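PDB 3JST: putative pterin-4-alpha-carbinolamine dehydratase from Brucella melitensis, which probably catalyses the dehydration of 4a-hydroxytetrahydrobiopterin to 6,7-dihydrobiopterin, a step in regenerating the tetrahydrobiopterin cofactor. Local coordinates for residues 73-78 against 82-87; 9-14 against 26-31; 43-48 against 60-65; 19-24 against 32-37. One frame throughout, in Å; residues are numbered along the deposited sequence.

Contact 1: 73-78 against 82-87; sequences LATHSE and TELDIK
T75 reaches from the loop after strand 68-73 to T82 and D85, which together form a capping box at the N-terminus of helix 83-96. Its OG1 is the hub of the contact: it donates to D85 OD2 at 2.6 Å and lies 2.7 Å from T82 OG1, close enough for a hydrogen bond, though whether the T82 proton is spent there is not settled. The carboxylate is not met in its own plane, since T75 OG1 stands 39° out of it. Within the box itself, T82 N donates to the anti lone pair of D85 OD2 over 2.9 Å, and the N-H points at the oxygen with an angle of 168°. Two donors thus grip OD2 from different directions, which should fix the rotation of the carboxylate. The other half of the box is slacker, with L84 N 3.3 Å from T82 OG1. Because chi1 of T82 is 74°, its hydroxyl sits between the backbone N and the carbonyl carbon, close enough to L84 N to cap and still able to meet T75. The T82 methyl, CG2, packs against E78 CB. Farther out, D85 OD1 is hydrogen-bonded to H58, in the His-His-Pro stretch that in relatives of this family borders the pterin pocket; the capping residue may therefore help to position that stretch. At the strand end of the contact, L73 turns its side chain onto the first helical turn, where its methyl CD1 rests 3.4 Å from the backbone oxygen D85 O.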
# COMPACT_ATOMS: atom_id res chain seq x y z
N LEU A 73 -1.45 -3.35 -3.04
CA LEU A 73 -0.93 -2.37 -3.99
C LEU A 73 -0.19 -3.05 -5.13
O LEU A 73 0.68 -3.90 -4.91
CB LEU A 73 0.02 -1.40 -3.28
CG LEU A 73 -0.52 -0.60 -2.09
CD1 LEU A 73 0.61 0.18 -1.42
CD2 LEU A 73 -1.66 0.32 -2.50
N ALA A 74 -0.55 -2.66 -6.35
CA ALA A 74 0.18 -3.01 -7.57
C ALA A 74 -0.09 -1.91 -8.59
O ALA A 74 -1.04 -1.14 -8.44
CB ALA A 74 -0.28 -4.36 -8.11
N THR A 75 0.75 -1.83 -9.62
CA THR A 75 0.65 -0.80 -10.64
C THR A 75 0.14 -1.44 -11.93
O THR A 75 0.86 -2.20 -12.57
CB THR A 75 2.00 -0.12 -10.89
OG1 THR A 75 2.50 0.40 -9.65
CG2 THR A 75 1.88 1.02 -11.92
N HIS A 76 -1.09 -1.11 -12.30
CA HIS A 76 -1.77 -1.75 -13.42
C HIS A 76 -1.02 -1.56 -14.73
O HIS A 76 -0.76 -2.53 -15.46
CB HIS A 76 -3.21 -1.21 -13.54
CG HIS A 76 -3.94 -1.73 -14.73
ND1 HIS A 76 -3.99 -1.06 -15.93
CD2 HIS A 76 -4.66 -2.87 -14.91
CE1 HIS A 76 -4.70 -1.75 -16.80
NE2 HIS A 76 -5.12 -2.86 -16.21
N SER A 77 -0.66 -0.31 -15.02
CA SER A 77 0.00 0.03 -16.28
C SER A 77 1.34 -0.68 -16.49
O SER A 77 1.75 -0.91 -17.62
CB SER A 77 0.21 1.56 -16.38
OG SER A 77 0.81 2.08 -15.20
N GLU A 78 2.02 -1.04 -15.40
CA GLU A 78 3.29 -1.76 -15.48
C GLU A 78 3.14 -3.24 -15.12
O GLU A 78 4.13 -3.97 -15.13
CB GLU A 78 4.32 -1.09 -14.56
CG GLU A 78 4.68 0.33 -14.96
CD GLU A 78 5.28 0.44 -16.36
OE1 GLU A 78 5.97 -0.51 -16.81
OE2 GLU A 78 5.06 1.47 -17.01
N THR A 82 5.77 -1.21 -8.49
CA THR A 82 6.65 -0.12 -8.89
C THR A 82 6.86 0.83 -7.70
O THR A 82 6.28 0.64 -6.63
CB THR A 82 6.06 0.70 -10.07
OG1 THR A 82 4.97 1.51 -9.61
CG2 THR A 82 5.58 -0.23 -11.19
N GLU A 83 7.66 1.87 -7.92
CA GLU A 83 7.92 2.89 -6.91
C GLU A 83 6.65 3.58 -6.40
O GLU A 83 6.60 3.99 -5.25
CB GLU A 83 8.92 3.92 -7.46
CG GLU A 83 9.27 5.10 -6.53
CD GLU A 83 9.91 4.67 -5.21
OE1 GLU A 83 10.35 3.51 -5.07
OE2 GLU A 83 9.99 5.53 -4.30
N LEU A 84 5.62 3.68 -7.25
CA LEU A 84 4.33 4.23 -6.82
C LEU A 84 3.71 3.43 -5.66
O LEU A 84 3.14 4.01 -4.73
CB LEU A 84 3.35 4.25 -8.00
CG LEU A 84 3.66 5.18 -9.16
CD1 LEU A 84 2.70 4.95 -10.32
CD2 LEU A 84 3.62 6.63 -8.71
N ASP A 85 3.82 2.11 -5.72
CA ASP A 85 3.32 1.24 -4.66
C ASP A 85 4.15 1.41 -3.40
O ASP A 85 3.62 1.43 -2.29
CB ASP A 85 3.34 -0.21 -5.12
CG ASP A 85 2.51 -0.43 -6.36
OD1 ASP A 85 1.30 -0.14 -6.30
OD2 ASP A 85 3.07 -0.85 -7.39
N ILE A 86 5.46 1.54 -3.58
CA ILE A 86 6.37 1.79 -2.47
C ILE A 86 6.06 3.13 -1.81
O ILE A 86 6.02 3.23 -0.59
CB ILE A 86 7.86 1.77 -2.91
CG1 ILE A 86 8.21 0.45 -3.63
CG2 ILE A 86 8.77 1.99 -1.72
CD1 ILE A 86 7.74 -0.83 -2.93
N LYS A 87 5.83 4.16 -2.61
CA LYS A 87 5.47 5.49 -2.08
C LYS A 87 4.17 5.45 -1.28
O LYS A 87 4.07 6.05 -0.20
CB LYS A 87 5.36 6.51 -3.22
CG LYS A 87 6.69 6.91 -3.82
CD LYS A 87 6.53 7.87 -4.99
CE LYS A 87 6.39 9.30 -4.52
NZ LYS A 87 6.29 10.25 -5.66

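Contact 2: 9-14 against 26-31; sequences SEMNEA and GREAIT
The carboxylate of E28 is the flat group in this contact, and the M11 methyl meets it obliquely: CE lies 3.5 Å from E28 OE1 but about 34° above the carboxylate plane, so the approach is neither in plane nor over the centre of a face. It is a van der Waals touch by a terminal methyl, with no hydrogen bond across the segments. The glutamate arrives there by folding back, both chi1 and chi2 being near -60°, and its side chain lies roughly perpendicular to that of M11. Its backbone is bent as well: an inverse gamma turn centred on E28, closed by a weak bond from A29 N to R27 O at 3.0 Å, carries the chain from the exposed turn into strand 30-35. Deeper in, the contact becomes apolar. I30 CG2 lies 4.1 Å from M11 CG and 4.2 Å from M11 SD, and the two side chains run alongside each other, pointing opposite ways. M11 spans the gap between helix and strand, its CA 8.6 Å from that of I30, because chi1 (-171°) and the next torsion keep it extended; the bend comes only at the sulfur and sends CE to the glutamate. V81 and K23 also touch M11, while I30 continues onto W21 and A89. The packing is that of a short amphipathic helix, 8-16, laid beside the first residues of a central strand, at one end of the helix-covered face of the antiparallel sheet of an alpha+beta fold.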
# COMPACT_ATOMS: atom_id res chain seq x y z
N SER A 9 13.51 -9.84 -6.13
CA SER A 9 14.58 -9.44 -5.20
C SER A 9 14.47 -7.97 -4.80
O SER A 9 14.55 -7.65 -3.62
CB SER A 9 15.96 -9.71 -5.80
OG SER A 9 16.16 -11.10 -5.98
N GLU A 10 14.27 -7.08 -5.78
CA GLU A 10 14.08 -5.65 -5.52
C GLU A 10 12.85 -5.40 -4.64
O GLU A 10 12.87 -4.57 -3.74
CB GLU A 10 13.94 -4.88 -6.83
CG GLU A 10 15.25 -4.74 -7.62
CD GLU A 10 15.04 -4.21 -9.03
OE1 GLU A 10 13.91 -4.28 -9.55
OE2 GLU A 10 16.03 -3.74 -9.64
N MET A 11 11.78 -6.14 -4.92
CA MET A 11 10.57 -6.05 -4.12
C MET A 11 10.86 -6.49 -2.68
O MET A 11 10.50 -5.79 -1.74
CB MET A 11 9.48 -6.91 -4.74
CG MET A 11 8.11 -6.73 -4.14
SD MET A 11 6.96 -8.01 -4.65
CE MET A 11 7.26 -8.08 -6.42
N ASN A 12 11.52 -7.63 -2.51
CA ASN A 12 11.90 -8.12 -1.18
C ASN A 12 12.75 -7.10 -0.43
O ASN A 12 12.54 -6.87 0.76
CB ASN A 12 12.65 -9.45 -1.27
CG ASN A 12 11.76 -10.59 -1.73
OD1 ASN A 12 10.54 -10.52 -1.62
ND2 ASN A 12 12.37 -11.64 -2.26
N GLU A 13 13.71 -6.51 -1.13
CA GLU A 13 14.55 -5.49 -0.53
C GLU A 13 13.74 -4.27 -0.11
O GLU A 13 13.91 -3.76 1.00
CB GLU A 13 15.67 -5.07 -1.50
CG GLU A 13 16.72 -4.15 -0.89
CD GLU A 13 17.46 -4.78 0.28
OE1 GLU A 13 17.54 -6.03 0.35
OE2 GLU A 13 17.97 -4.03 1.14
N ALA A 14 12.84 -3.81 -0.99
CA ALA A 14 12.02 -2.64 -0.71
C ALA A 14 11.10 -2.86 0.48
O ALA A 14 10.83 -1.94 1.24
CB ALA A 14 11.20 -2.25 -1.94
N GLY A 26 1.70 -15.54 -4.60
CA GLY A 26 1.33 -15.82 -6.00
C GLY A 26 0.99 -14.60 -6.84
O GLY A 26 0.52 -14.74 -7.97
N ARG A 27 1.23 -13.39 -6.33
CA ARG A 27 0.82 -12.17 -7.02
C ARG A 27 1.92 -11.12 -7.01
O ARG A 27 2.67 -10.99 -6.04
CB ARG A 27 -0.44 -11.59 -6.37
CG ARG A 27 -1.69 -12.47 -6.48
CD ARG A 27 -2.20 -12.58 -7.92
NE ARG A 27 -2.42 -11.27 -8.53
CZ ARG A 27 -3.52 -10.52 -8.38
NH1 ARG A 27 -4.54 -10.93 -7.63
NH2 ARG A 27 -3.59 -9.34 -8.99
N GLU A 28 2.01 -10.36 -8.09
CA GLU A 28 2.93 -9.22 -8.17
C GLU A 28 2.27 -8.01 -7.52
O GLU A 28 1.79 -7.10 -8.20
CB GLU A 28 3.32 -8.93 -9.63
CG GLU A 28 3.97 -10.10 -10.34
CD GLU A 28 5.25 -10.57 -9.67
OE1 GLU A 28 6.06 -9.71 -9.25
OE2 GLU A 28 5.46 -11.80 -9.58
N ALA A 29 2.25 -8.04 -6.20
CA ALA A 29 1.58 -7.02 -5.40
C ALA A 29 2.07 -7.11 -3.96
O ALA A 29 2.60 -8.14 -3.53
CB ALA A 29 0.06 -7.19 -5.48
N ILE A 30 1.90 -6.02 -3.21
CA ILE A 30 2.25 -6.02 -1.79
C ILE A 30 1.03 -5.68 -0.94
O ILE A 30 0.09 -5.03 -1.42
CB ILE A 30 3.42 -5.05 -1.47
CG1 ILE A 30 3.06 -3.60 -1.82
CG2 ILE A 30 4.68 -5.49 -2.23
CD1 ILE A 30 4.13 -2.57 -1.43
N THR A 31 1.04 -6.13 0.31
CA THR A 31 -0.14 -6.01 1.15
C THR A 31 0.20 -5.80 2.63
O THR A 31 1.22 -6.29 3.12
CB THR A 31 -1.07 -7.24 0.97
OG1 THR A 31 -2.33 -6.99 1.60
CG2 THR A 31 -0.44 -8.51 1.56

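Contact 3: 43-48 against 60-65; sequences FGFMAQ and PEWFNA
A Met-aromatic contact between M46 and W62 ties helix 39-56 to strand 61-65, an outer strand of the antiparallel sheet. The short segments run nearly antiparallel, at 158°, with their axes 10.9 Å apart, a gap that the two long side chains fill. M46 CE sits over the six-membered ring of W62, 3.9 Å from its centroid and 13° off the normal, a CH-pi contact. P60 CG covers the opposite face of the indole, so the ring is sandwiched between proline and methyl. The bend at the M46 sulfur, chi3 76°, turns CE back over the ring while SD stands farther above it, at 4.9 Å from the same centroid. The ring also reaches the helix backbone, W62 CH2 approaching M46 O to 3.3 Å. At the indole edge, F45 CE2 comes within 4.3 Å of W62 CZ3 and links the pair to the aromatic cluster with F34 and F36. Beyond the tryptophan, N64 directs its amide nitrogen to the backbone oxygens of R68 and Y66, the turn into the next strand. Its aliphatic carbon serves the helix instead: N64 CB lies 3.7 Å from M46 SD.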
# COMPACT_ATOMS: atom_id res chain seq x y z
N PHE A 43 -11.32 5.14 9.29
CA PHE A 43 -11.85 6.02 8.25
C PHE A 43 -10.95 7.25 8.04
O PHE A 43 -10.75 7.68 6.91
CB PHE A 43 -13.28 6.46 8.56
CG PHE A 43 -13.86 7.37 7.51
CD1 PHE A 43 -14.04 6.92 6.22
CD2 PHE A 43 -14.20 8.69 7.82
CE1 PHE A 43 -14.56 7.76 5.24
CE2 PHE A 43 -14.72 9.52 6.85
CZ PHE A 43 -14.90 9.05 5.55
N GLY A 44 -10.43 7.80 9.13
CA GLY A 44 -9.45 8.88 9.05
C GLY A 44 -8.23 8.49 8.24
O GLY A 44 -7.74 9.27 7.41
N PHE A 45 -7.74 7.27 8.48
CA PHE A 45 -6.63 6.70 7.71
C PHE A 45 -6.98 6.61 6.23
O PHE A 45 -6.20 7.02 5.38
CB PHE A 45 -6.25 5.32 8.27
CG PHE A 45 -5.42 4.48 7.34
CD1 PHE A 45 -4.04 4.58 7.35
CD2 PHE A 45 -6.02 3.57 6.48
CE1 PHE A 45 -3.27 3.80 6.49
CE2 PHE A 45 -5.26 2.79 5.63
CZ PHE A 45 -3.88 2.90 5.63
N MET A 46 -8.17 6.08 5.93
CA MET A 46 -8.63 5.96 4.54
C MET A 46 -8.78 7.32 3.87
O MET A 46 -8.44 7.49 2.71
CB MET A 46 -9.94 5.17 4.47
CG MET A 46 -9.79 3.69 4.85
SD MET A 46 -11.30 2.73 4.69
CE MET A 46 -11.39 2.54 2.90
N ALA A 47 -9.29 8.30 4.62
CA ALA A 47 -9.44 9.67 4.11
C ALA A 47 -8.09 10.26 3.71
O ALA A 47 -7.94 10.80 2.62
CB ALA A 47 -10.13 10.55 5.16
N GLN A 48 -7.10 10.14 4.60
CA GLN A 48 -5.76 10.65 4.32
C GLN A 48 -5.09 9.92 3.15
O GLN A 48 -4.46 10.55 2.31
CB GLN A 48 -4.88 10.57 5.56
CG GLN A 48 -5.33 11.52 6.65
CD GLN A 48 -4.36 11.60 7.80
OE1 GLN A 48 -4.70 11.24 8.94
NE2 GLN A 48 -3.16 12.09 7.53
N PRO A 60 -5.32 2.36 -4.42
CA PRO A 60 -5.16 1.05 -3.82
C PRO A 60 -6.33 0.12 -4.10
O PRO A 60 -7.41 0.58 -4.49
CB PRO A 60 -5.10 1.37 -2.32
CG PRO A 60 -5.97 2.59 -2.18
CD PRO A 60 -5.71 3.38 -3.43
N GLU A 61 -6.10 -1.18 -3.91
CA GLU A 61 -7.18 -2.13 -3.71
C GLU A 61 -7.29 -2.31 -2.20
O GLU A 61 -6.32 -2.75 -1.56
CB GLU A 61 -6.90 -3.46 -4.40
CG GLU A 61 -6.96 -3.39 -5.92
CD GLU A 61 -6.71 -4.72 -6.61
OE1 GLU A 61 -6.50 -5.74 -5.91
OE2 GLU A 61 -6.72 -4.75 -7.86
N TRP A 62 -8.43 -1.97 -1.62
CA TRP A 62 -8.55 -2.05 -0.16
C TRP A 62 -9.93 -2.42 0.35
O TRP A 62 -10.95 -2.13 -0.27
CB TRP A 62 -8.01 -0.78 0.52
CG TRP A 62 -8.60 0.54 0.11
CD1 TRP A 62 -9.53 0.78 -0.87
CD2 TRP A 62 -8.24 1.83 0.63
NE1 TRP A 62 -9.79 2.13 -0.96
CE2 TRP A 62 -9.01 2.80 -0.05
CE3 TRP A 62 -7.35 2.26 1.63
CZ2 TRP A 62 -8.92 4.17 0.22
CZ3 TRP A 62 -7.25 3.63 1.90
CH2 TRP A 62 -8.04 4.56 1.20
N PHE A 63 -9.93 -3.10 1.50
CA PHE A 63 -11.12 -3.63 2.14
C PHE A 63 -11.17 -3.07 3.54
O PHE A 63 -10.14 -3.02 4.22
CB PHE A 63 -11.04 -5.17 2.18
CG PHE A 63 -12.10 -5.82 3.04
CD1 PHE A 63 -13.36 -6.09 2.52
CD2 PHE A 63 -11.84 -6.16 4.36
CE1 PHE A 63 -14.34 -6.69 3.31
CE2 PHE A 63 -12.81 -6.77 5.15
CZ PHE A 63 -14.06 -7.03 4.63
N ASN A 64 -12.35 -2.65 3.98
CA ASN A 64 -12.56 -2.19 5.35
C ASN A 64 -13.74 -2.90 5.99
O ASN A 64 -14.76 -3.15 5.34
CB ASN A 64 -12.74 -0.66 5.38
CG ASN A 64 -13.34 -0.16 6.69
OD1 ASN A 64 -14.47 0.31 6.72
ND2 ASN A 64 -12.57 -0.25 7.78
N ALA A 65 -13.58 -3.26 7.26
CA ALA A 65 -14.65 -3.81 8.08
C ALA A 65 -14.44 -3.27 9.49
O ALA A 65 -13.54 -3.71 10.19
CB ALA A 65 -14.62 -5.33 8.07

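Contact 4: 19-24 against 32-37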
# COMPACT_ATOMS: atom_id res chain seq x y z
N ASP A 19 7.42 -1.58 7.23
CA ASP A 19 6.95 -2.41 8.34
C ASP A 19 5.52 -2.90 8.10
O ASP A 19 4.64 -2.12 7.74
CB ASP A 19 7.03 -1.64 9.67
CG ASP A 19 6.61 -2.48 10.87
OD1 ASP A 19 7.11 -3.61 11.02
OD2 ASP A 19 5.77 -2.01 11.66
N GLY A 20 5.30 -4.20 8.29
CA GLY A 20 3.98 -4.82 8.16
C GLY A 20 3.59 -5.22 6.74
O GLY A 20 2.57 -5.88 6.56
N TRP A 21 4.38 -4.81 5.74
CA TRP A 21 4.07 -5.12 4.34
C TRP A 21 4.74 -6.42 3.89
O TRP A 21 5.89 -6.72 4.27
CB TRP A 21 4.47 -3.97 3.42
CG TRP A 21 3.60 -2.76 3.59
CD1 TRP A 21 3.75 -1.77 4.52
CD2 TRP A 21 2.44 -2.41 2.82
NE1 TRP A 21 2.75 -0.82 4.37
CE2 TRP A 21 1.94 -1.19 3.33
CE3 TRP A 21 1.78 -3.01 1.73
CZ2 TRP A 21 0.81 -0.57 2.81
CZ3 TRP A 21 0.66 -2.38 1.21
CH2 TRP A 21 0.18 -1.17 1.75
N GLN A 22 4.02 -7.19 3.07
CA GLN A 22 4.52 -8.45 2.53
C GLN A 22 4.11 -8.59 1.07
O GLN A 22 3.16 -7.96 0.62
CB GLN A 22 3.95 -9.64 3.32
CG GLN A 22 4.14 -9.56 4.84
CD GLN A 22 3.38 -10.65 5.59
OE1 GLN A 22 2.84 -11.59 4.99
NE2 GLN A 22 3.31 -10.51 6.92
N LYS A 23 4.84 -9.42 0.33
CA LYS A 23 4.45 -9.76 -1.03
C LYS A 23 3.19 -10.62 -0.96
O LYS A 23 3.08 -11.49 -0.11
CB LYS A 23 5.55 -10.54 -1.75
CG LYS A 23 5.20 -10.88 -3.19
CD LYS A 23 6.29 -11.70 -3.87
CE LYS A 23 5.87 -12.11 -5.28
NZ LYS A 23 4.60 -12.90 -5.26
N VAL A 24 2.25 -10.36 -1.86
CA VAL A 24 1.05 -11.19 -1.94
C VAL A 24 1.43 -12.54 -2.54
O VAL A 24 2.11 -12.61 -3.56
CB VAL A 24 -0.06 -10.53 -2.77
CG1 VAL A 24 -1.25 -11.50 -2.97
CG2 VAL A 24 -0.53 -9.25 -2.10
N ARG A 32 -0.65 -5.04 3.30
CA ARG A 32 -0.64 -4.94 4.75
C ARG A 32 -2.08 -4.89 5.26
O ARG A 32 -2.96 -4.28 4.64
CB ARG A 32 0.12 -3.70 5.23
CG ARG A 32 0.11 -3.55 6.75
CD ARG A 32 1.04 -2.47 7.27
NE ARG A 32 0.98 -2.41 8.73
CZ ARG A 32 1.45 -1.42 9.49
NH1 ARG A 32 1.33 -1.50 10.81
NH2 ARG A 32 2.06 -0.37 8.95
N SER A 33 -2.31 -5.53 6.40
CA SER A 33 -3.57 -5.44 7.12
C SER A 33 -3.36 -4.51 8.30
O SER A 33 -2.57 -4.80 9.21
CB SER A 33 -4.01 -6.82 7.61
OG SER A 33 -4.30 -7.67 6.52
N PHE A 34 -4.06 -3.37 8.27
CA PHE A 34 -4.02 -2.40 9.35
C PHE A 34 -5.16 -2.72 10.32
O PHE A 34 -6.25 -3.10 9.89
CB PHE A 34 -4.17 -0.98 8.81
CG PHE A 34 -3.04 -0.53 7.92
CD1 PHE A 34 -1.98 0.19 8.44
CD2 PHE A 34 -3.05 -0.83 6.56
CE1 PHE A 34 -0.93 0.62 7.62
CE2 PHE A 34 -2.02 -0.42 5.74
CZ PHE A 34 -0.96 0.31 6.27
N LYS A 35 -4.88 -2.56 11.60
CA LYS A 35 -5.86 -2.73 12.66
C LYS A 35 -5.85 -1.48 13.51
O LYS A 35 -4.85 -1.16 14.15
CB LYS A 35 -5.52 -3.96 13.50
CG LYS A 35 -6.56 -4.32 14.56
CD LYS A 35 -7.75 -5.06 13.94
CE LYS A 35 -8.63 -5.69 15.02
NZ LYS A 35 -7.90 -6.74 15.79
N PHE A 36 -6.96 -0.75 13.51
CA PHE A 36 -7.10 0.47 14.29
C PHE A 36 -7.98 0.22 15.51
O PHE A 36 -8.53 -0.87 15.66
CB PHE A 36 -7.66 1.58 13.41
CG PHE A 36 -6.82 1.86 12.21
CD1 PHE A 36 -5.68 2.64 12.31
CD2 PHE A 36 -7.13 1.30 10.97
CE1 PHE A 36 -4.88 2.90 11.21
CE2 PHE A 36 -6.34 1.55 9.86
CZ PHE A 36 -5.22 2.35 9.98
N LYS A 37 -8.11 1.20 16.39
CA LYS A 37 -8.89 1.00 17.60
C LYS A 37 -10.39 1.04 17.34
O LYS A 37 -11.16 0.43 18.09
CB LYS A 37 -8.49 2.01 18.70
CG LYS A 37 -8.82 3.47 18.43
CD LYS A 37 -8.67 4.29 19.72
CE LYS A 37 -8.38 5.75 19.44
NZ LYS A 37 -7.06 5.93 18.76
O HOH W 1 -0.28 -7.26 7.39
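R32 leaves the strand with CG opposite its backbone N (chi1 178°) and stays extended as far as NE, which lays its aliphatic stem across W21, its partner in the beta hairpin of strands 22-23 and 30-35. W21, with chi1 -69°, turns the indole toward that stem, and the side chains cross at about a right angle. R32 CB lies 3.7 Å from the centroid of the five-membered ring, over its face, a CH-pi contact; R32 N is over the same ring system, 3.5 Å from W21 CE3. The guanidinium is not stacked on the indole, their planes being 77° apart. It lies instead between two groups: F34 CD1 sits 3.8 Å above one face, and the backbone around D19 is offset over the other. D19 O comes within 3.3 Å of R32 NH2, but the angle rules out a hydrogen bond. Nor is there a salt bridge, because D19 OD2 is 4.5 Å from R32 NH1 and well out of the guanidinium plane; any help from its charge would be at a distance. The polar ends are gathered by N93 of helix 83-96, whose OD1 accepts from both W21 NE1 and R32 NH2 while its ND2 donates to D19 O, pinning hairpin to helix. The indole also meets the edge of the F34 ring, W21 CZ2 to F34 CZ being 4.0 Å. A water links the loop before strand 22-23 to strand 30-35, accepting from S33 N at 2.8 Å and donating to G20 O.

Contacts 2 and 4 share strand 30-35 and cross along the chain, joined by probable backbone hydrogen bonds such as T31 N to Q22 O. Contact 2 is buried and mainly apolar, with E28 at its exposed rim; contacts 1, 3 and 4 are partly buried. Contact 4 pairs hairpin neighbours through an arginine laid over an indole, with D19 and G20 exposed at its margin. Contact 3, about 21 Å from contact 2 between centres, is aromatic and sulfur-based; F45 joins it to F34 and F36 of contact 4. Contact 1 buries a polar network (T75, T82, D85) beside the apolar L73, which touches P60 and W21, its N probably hydrogen-bonded to I30 O.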